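Local coordinates for protein adenylyltransferase MntA (Shewanella oneidensis MR-1, PDB 6M6U) that transfers AMP units from ATP successively onto a tyrosine of its cognate toxin HepT, neutralizing it as the antitoxin of a type VII toxin-antitoxin system, at residues Asp48-Asn52 against Ile53-Glu57; Arg76-Ser79 against Thr80-Gln84; Gly90-Trp94 against Gly95-Asp99. The protein carries 2 engineered substitutions. All coordinates share one frame; numbering follows the deposited sequence.

Contact 1 (Asp48-Asn52 against Ile53-Glu57)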
# COMPACT_ATOMS: atom_id res chain seq x y z
N ASP E 48 -5.01 3.07 -33.34
CA ASP E 48 -4.78 4.26 -32.53
C ASP E 48 -4.32 3.87 -31.13
O ASP E 48 -4.55 2.75 -30.66
CB ASP E 48 -6.04 5.12 -32.40
CG ASP E 48 -6.63 5.49 -33.74
OD1 ASP E 48 -7.88 5.53 -33.84
OD2 ASP E 48 -5.86 5.76 -34.69
N THR E 49 -3.67 4.82 -30.46
CA THR E 49 -3.44 4.68 -29.03
C THR E 49 -4.78 4.63 -28.32
O THR E 49 -5.73 5.34 -28.67
CB THR E 49 -2.63 5.86 -28.50
OG1 THR E 49 -3.41 7.06 -28.63
CG2 THR E 49 -1.33 6.04 -29.27
N LEU E 50 -4.88 3.76 -27.31
CA LEU E 50 -6.08 3.71 -26.50
C LEU E 50 -6.10 4.89 -25.55
O LEU E 50 -5.05 5.38 -25.13
CB LEU E 50 -6.15 2.40 -25.70
CG LEU E 50 -5.78 1.07 -26.37
CD1 LEU E 50 -6.11 -0.08 -25.44
CD2 LEU E 50 -6.47 0.89 -27.72
N ASP E 51 -7.30 5.34 -25.21
CA ASP E 51 -7.45 6.24 -24.08
C ASP E 51 -6.96 5.53 -22.82
O ASP E 51 -7.31 4.38 -22.57
CB ASP E 51 -8.91 6.68 -23.93
CG ASP E 51 -9.14 7.53 -22.69
OD1 ASP E 51 -10.20 7.37 -22.05
OD2 ASP E 51 -8.27 8.37 -22.37
N ASN E 52 -6.14 6.23 -22.03
CA ASN E 52 -5.51 5.59 -20.88
C ASN E 52 -6.55 5.12 -19.87
O ASN E 52 -6.47 4.00 -19.36
CB ASN E 52 -4.53 6.56 -20.22
CG ASN E 52 -3.79 5.92 -19.05
OD1 ASN E 52 -3.63 4.71 -19.00
ND2 ASN E 52 -3.35 6.75 -18.11
N ILE E 53 -7.53 5.97 -19.58
CA ILE E 53 -8.54 5.62 -18.58
C ILE E 53 -9.47 4.53 -19.11
O ILE E 53 -9.83 3.60 -18.39
CB ILE E 53 -9.30 6.89 -18.14
CG1 ILE E 53 -8.44 7.69 -17.15
CG2 ILE E 53 -10.65 6.53 -17.55
CD1 ILE E 53 -8.84 9.14 -16.98
N ALA E 54 -9.85 4.62 -20.39
CA ALA E 54 -10.63 3.55 -20.99
C ALA E 54 -9.86 2.23 -21.01
O ALA E 54 -10.46 1.15 -20.89
CB ALA E 54 -11.05 3.94 -22.41
N ARG E 55 -8.54 2.28 -21.14
CA ARG E 55 -7.73 1.06 -21.11
C ARG E 55 -7.72 0.45 -19.70
O ARG E 55 -7.86 -0.76 -19.54
CB ARG E 55 -6.31 1.37 -21.59
CG ARG E 55 -5.35 0.20 -21.49
CD ARG E 55 -3.93 0.68 -21.29
NE ARG E 55 -3.92 1.73 -20.28
CZ ARG E 55 -3.84 1.52 -18.97
NH1 ARG E 55 -3.75 0.28 -18.51
NH2 ARG E 55 -3.85 2.55 -18.14
N TRP E 56 -7.54 1.29 -18.67
CA TRP E 56 -7.59 0.79 -17.30
C TRP E 56 -8.95 0.18 -16.99
O TRP E 56 -9.03 -0.85 -16.32
CB TRP E 56 -7.29 1.92 -16.31
CG TRP E 56 -7.25 1.46 -14.87
CD1 TRP E 56 -6.20 0.86 -14.23
CD2 TRP E 56 -8.31 1.56 -13.91
NE1 TRP E 56 -6.55 0.58 -12.93
CE2 TRP E 56 -7.83 1.00 -12.70
CE3 TRP E 56 -9.61 2.07 -13.94
CZ2 TRP E 56 -8.61 0.94 -11.54
CZ3 TRP E 56 -10.39 2.01 -12.79
CH2 TRP E 56 -9.88 1.45 -11.61
N GLU E 57 -10.03 0.81 -17.47
CA GLU E 57 -11.36 0.25 -17.28
C GLU E 57 -11.49 -1.10 -17.97
O GLU E 57 -12.05 -2.05 -17.40
CB GLU E 57 -12.43 1.22 -17.80
CG GLU E 57 -12.50 2.56 -17.07
CD GLU E 57 -13.31 2.50 -15.78
OE1 GLU E 57 -13.16 3.41 -14.94
OE2 GLU E 57 -14.12 1.56 -15.61
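N52 lays its side-chain amide alongside the guanidinium of R55, the two groups pointing the same way with their planes 27° apart. Its OD1 lies at the guanidinium edge, near the plane, and accepts from NH2 of R55 along a nearly straight path; the modelled separation of 2.3 Å between these atoms is very short, so its exact value is doubtful. A weak second bond of 3.3 Å runs from R55 NE to the same N52 OD1. The R55 chain leaves with CG anti to its backbone N (chi1 175°) and bends at chi3 (46°), which brings the guanidinium alongside the N52 amide. Before the cap, L50 CD1 meets R55 CG at 4.0 Å, the two side chains crossing at about a right angle. This is the N-terminal end of helix 52-66, with D51 as N-cap: OD1 of D51 accepts from A54 N at 3.2 Å and is met from above the carboxylate plane, while A54 CB rests 3.6 Å from D51 OD1. The first helical bonds follow, R55 N to D51 O (2.8 Å) and W56 N to N52 O (3.0 Å). Helix 52-66 is one of the two important for interaction with the toxin: N52 and W56 pack on I111 of a HepT chain, I53 on H114 of that chain, and E57 hydrogen-bonds the same histidine. R55 NH1 also donates to the carbonyl of L72, and the R55 side chain lies about 5 Å from that of D71, a magnesium-binding residue.

Contact 2 (Arg76-Ser79 against Thr80-Gln84)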
# COMPACT_ATOMS: atom_id res chain seq x y z
N ARG E 76 1.30 0.79 -28.24
CA ARG E 76 1.58 1.98 -29.03
C ARG E 76 2.16 3.12 -28.19
O ARG E 76 2.81 4.00 -28.75
CB ARG E 76 0.31 2.44 -29.75
CG ARG E 76 0.56 3.42 -30.89
CD ARG E 76 -0.68 3.61 -31.76
NE ARG E 76 -0.93 2.45 -32.62
CZ ARG E 76 -0.22 2.18 -33.72
NH1 ARG E 76 0.78 2.97 -34.08
NH2 ARG E 76 -0.51 1.11 -34.46
N SER E 77 1.95 3.10 -26.88
CA SER E 77 2.55 4.08 -25.99
C SER E 77 3.52 3.46 -24.99
O SER E 77 4.11 4.19 -24.19
CB SER E 77 1.47 4.87 -25.24
OG SER E 77 0.84 4.04 -24.28
N ALA E 78 3.70 2.15 -25.02
CA ALA E 78 4.56 1.49 -24.06
C ALA E 78 6.03 1.81 -24.32
O ALA E 78 6.44 2.16 -25.44
CB ALA E 78 4.35 -0.02 -24.11
N SER E 79 6.84 1.66 -23.27
CA SER E 79 8.26 1.91 -23.36
C SER E 79 8.93 0.92 -24.31
O SER E 79 8.38 -0.13 -24.65
CB SER E 79 8.90 1.81 -21.97
OG SER E 79 9.20 0.46 -21.68
N THR E 80 10.14 1.26 -24.75
CA THR E 80 10.88 0.36 -25.62
C THR E 80 11.32 -0.90 -24.88
O THR E 80 11.31 -1.99 -25.45
CB THR E 80 12.09 1.09 -26.22
OG1 THR E 80 11.62 2.22 -26.94
CG2 THR E 80 12.83 0.18 -27.19
N VAL E 81 11.73 -0.75 -23.62
CA VAL E 81 12.03 -1.90 -22.77
C VAL E 81 10.84 -2.85 -22.72
O VAL E 81 10.98 -4.06 -22.93
CB VAL E 81 12.43 -1.43 -21.36
CG1 VAL E 81 12.34 -2.58 -20.37
CG2 VAL E 81 13.83 -0.83 -21.39
N LEU E 82 9.65 -2.31 -22.44
CA LEU E 82 8.47 -3.16 -22.31
C LEU E 82 8.09 -3.80 -23.64
O LEU E 82 7.74 -4.99 -23.68
CB LEU E 82 7.30 -2.37 -21.73
CG LEU E 82 6.03 -3.17 -21.44
CD1 LEU E 82 6.35 -4.45 -20.67
CD2 LEU E 82 5.05 -2.31 -20.65
N CYS E 83 8.16 -3.04 -24.73
CA CYS E 83 7.88 -3.64 -26.04
C CYS E 83 8.85 -4.78 -26.33
O CYS E 83 8.45 -5.81 -26.91
CB CYS E 83 7.95 -2.58 -27.14
SG CYS E 83 6.53 -1.46 -27.16
N GLN E 84 10.12 -4.64 -25.95
CA GLN E 84 11.08 -5.71 -26.16
C GLN E 84 10.71 -6.96 -25.36
O GLN E 84 10.82 -8.08 -25.86
CB GLN E 84 12.48 -5.23 -25.79
CG GLN E 84 13.56 -6.32 -25.78
CD GLN E 84 14.13 -6.61 -27.16
OE1 GLN E 84 13.66 -6.09 -28.17
NE2 GLN E 84 15.17 -7.44 -27.20
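The chain runs extended through A78 and S79 and then turns into helix 80-89, whose first turn closes with a bond from C83 N to S79 O (2.9 Å, N-H...O angle 165°). S79 also serves this turn with its hydroxyl: OG accepts from L82 N at 2.9 Å, again almost straight at 166°. With chi1 at 84°, OG sits between the backbone N and the carbonyl carbon of its own residue, a position that turns it to the amide of L82 and brings it to 3.4 Å from L82 CB. S79 is thus the N-cap, its side chain and its carbonyl each taking one N-H of the helix start. A78, just before the cap, turns its methyl toward the helix and touches two side chains with it: CB lies 4.0 Å from C83 SG and 4.2 Å from L82 CD2. The loop and helix follow strand 70-74 in the nucleotidyltransferase fold, and A78 and L82 both reach back to V73 on that strand. L82 also packs on F26 of strand 20-26, and its side chain is about 6 Å from those of the metal-binding positions D71 and E41, the latter engineered. C83 touches T107 and V81 touches R118, both of helix 97-125, while S79 and V81 pack on Q67 of a HepT chain.

Contact 3 (Gly90-Trp94 against Gly95-Asp99)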
# COMPACT_ATOMS: atom_id res chain seq x y z
N GLY E 90 6.66 -12.89 -25.20
CA GLY E 90 5.23 -12.86 -25.37
C GLY E 90 4.71 -14.02 -26.19
O GLY E 90 5.42 -14.62 -27.00
N LYS E 91 3.44 -14.34 -25.98
CA LYS E 91 2.71 -15.33 -26.76
C LYS E 91 1.60 -14.59 -27.51
O LYS E 91 0.68 -14.05 -26.89
CB LYS E 91 2.15 -16.44 -25.88
CG LYS E 91 1.29 -17.44 -26.63
CD LYS E 91 0.64 -18.46 -25.69
CE LYS E 91 -0.20 -19.46 -26.46
NZ LYS E 91 -0.91 -20.42 -25.55
N GLN E 92 1.69 -14.58 -28.84
CA GLN E 92 0.68 -13.90 -29.64
C GLN E 92 -0.63 -14.67 -29.59
O GLN E 92 -0.68 -15.85 -29.94
CB GLN E 92 1.16 -13.76 -31.08
CG GLN E 92 0.06 -13.25 -32.00
CD GLN E 92 0.57 -12.90 -33.38
OE1 GLN E 92 1.67 -13.29 -33.77
NE2 GLN E 92 -0.24 -12.16 -34.13
N LEU E 93 -1.70 -13.99 -29.16
CA LEU E 93 -3.02 -14.61 -29.10
C LEU E 93 -3.90 -14.28 -30.30
O LEU E 93 -4.86 -15.02 -30.56
CB LEU E 93 -3.75 -14.18 -27.82
CG LEU E 93 -3.09 -14.50 -26.47
CD1 LEU E 93 -4.02 -14.09 -25.33
CD2 LEU E 93 -2.74 -15.98 -26.38
N TRP E 94 -3.60 -13.20 -31.03
CA TRP E 94 -4.45 -12.77 -32.13
C TRP E 94 -3.66 -11.80 -33.00
O TRP E 94 -2.68 -11.20 -32.56
CB TRP E 94 -5.74 -12.13 -31.61
CG TRP E 94 -6.75 -11.85 -32.67
CD1 TRP E 94 -7.71 -12.70 -33.15
CD2 TRP E 94 -6.92 -10.62 -33.38
NE1 TRP E 94 -8.45 -12.08 -34.13
CE2 TRP E 94 -7.98 -10.80 -34.29
CE3 TRP E 94 -6.26 -9.39 -33.35
CZ2 TRP E 94 -8.41 -9.79 -35.15
CZ3 TRP E 94 -6.68 -8.39 -34.21
CH2 TRP E 94 -7.75 -8.60 -35.09
N GLY E 95 -4.10 -11.66 -34.24
CA GLY E 95 -3.47 -10.77 -35.19
C GLY E 95 -2.68 -11.53 -36.25
O GLY E 95 -2.30 -12.69 -36.07
N THR E 96 -2.44 -10.86 -37.37
CA THR E 96 -1.73 -11.51 -38.46
C THR E 96 -0.27 -11.74 -38.09
O THR E 96 0.30 -11.08 -37.23
CB THR E 96 -1.80 -10.68 -39.75
OG1 THR E 96 -1.05 -9.46 -39.57
CG2 THR E 96 -3.24 -10.35 -40.10
N GLN E 97 0.33 -12.72 -38.77
CA GLN E 97 1.76 -12.94 -38.60
C GLN E 97 2.56 -11.73 -39.08
O GLN E 97 3.60 -11.40 -38.50
CB GLN E 97 2.20 -14.21 -39.34
CG GLN E 97 3.66 -14.58 -39.14
CD GLN E 97 3.99 -14.94 -37.70
OE1 GLN E 97 3.19 -15.56 -37.00
NE2 GLN E 97 5.18 -14.55 -37.25
N GLN E 98 2.08 -11.04 -40.11
CA GLN E 98 2.84 -9.92 -40.66
C GLN E 98 2.84 -8.73 -39.71
O GLN E 98 3.86 -8.05 -39.56
CB GLN E 98 2.30 -9.53 -42.03
CG GLN E 98 3.32 -8.79 -42.90
CD GLN E 98 4.48 -9.67 -43.33
OE1 GLN E 98 5.64 -9.40 -43.00
NE2 GLN E 98 4.17 -10.73 -44.10
N ASP E 99 1.70 -8.45 -39.06
CA ASP E 99 1.69 -7.38 -38.07
C ASP E 99 2.58 -7.71 -36.89
O ASP E 99 3.21 -6.82 -36.31
CB ASP E 99 0.26 -7.10 -37.60
CG ASP E 99 -0.53 -6.27 -38.59
OD1 ASP E 99 0.08 -5.72 -39.54
OD2 ASP E 99 -1.76 -6.14 -38.42
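A strand-to-helix turn carries the chain from edge strand 91-94 into the long helix 97-125, and the amide of Q92 spans it. Q92 has CG anti to the backbone N (chi1 171°) and is extended beyond it, which carries NE2 to the carbonyls of the turn. NE2 donates to W94 O at 3.1 Å; the acceptor lies in the amide plane of Q92, but the nitrogen stands above the carbonyl plane of W94. A weak bond of 3.3 Å joins Q92 NE2 to T96 O. G95 O is also 2.9 Å from Q92 NE2, but the angle is too poor for a hydrogen bond. G95 adopts positive phi (106°), a backbone shape that glycine accommodates. The indole of W94 lies obliquely against the backbone of G95, with CE3 of W94 3.6 Å from G95 CA. T96 is the N-cap of the helix, its OG1 accepting from D99 N at 3.0 Å. L93 and W94 form a classic beta bulge against I23 of strand 20-26; L93 packs on helix 6-16, where W94 also touches R14, while Q92 rests on L22 and Y24 of the neighbouring strand.

Overall arrangement
All three contacts are helix starts with a side-chain N-cap: an aspartate in contact 1, a serine in contact 2, a threonine in contact 3. Contacts 1 and 3 lie at the surface, whereas contact 2 is partly buried, and its chemistry is the most apolar. Polar side chains dominate the other two, an amide-guanidinium pair in contact 1 and a glutamine bound to backbone carbonyls in contact 3. Contacts 1 and 2 approach the metal-binding positions; contact 3 lies away from them. The loops of the first two touch, R76 CD lying 3.5 Å from T49 N, while contact 3 follows at the end of helix 80-89, about 6 Å from contact 2 between nearest atoms.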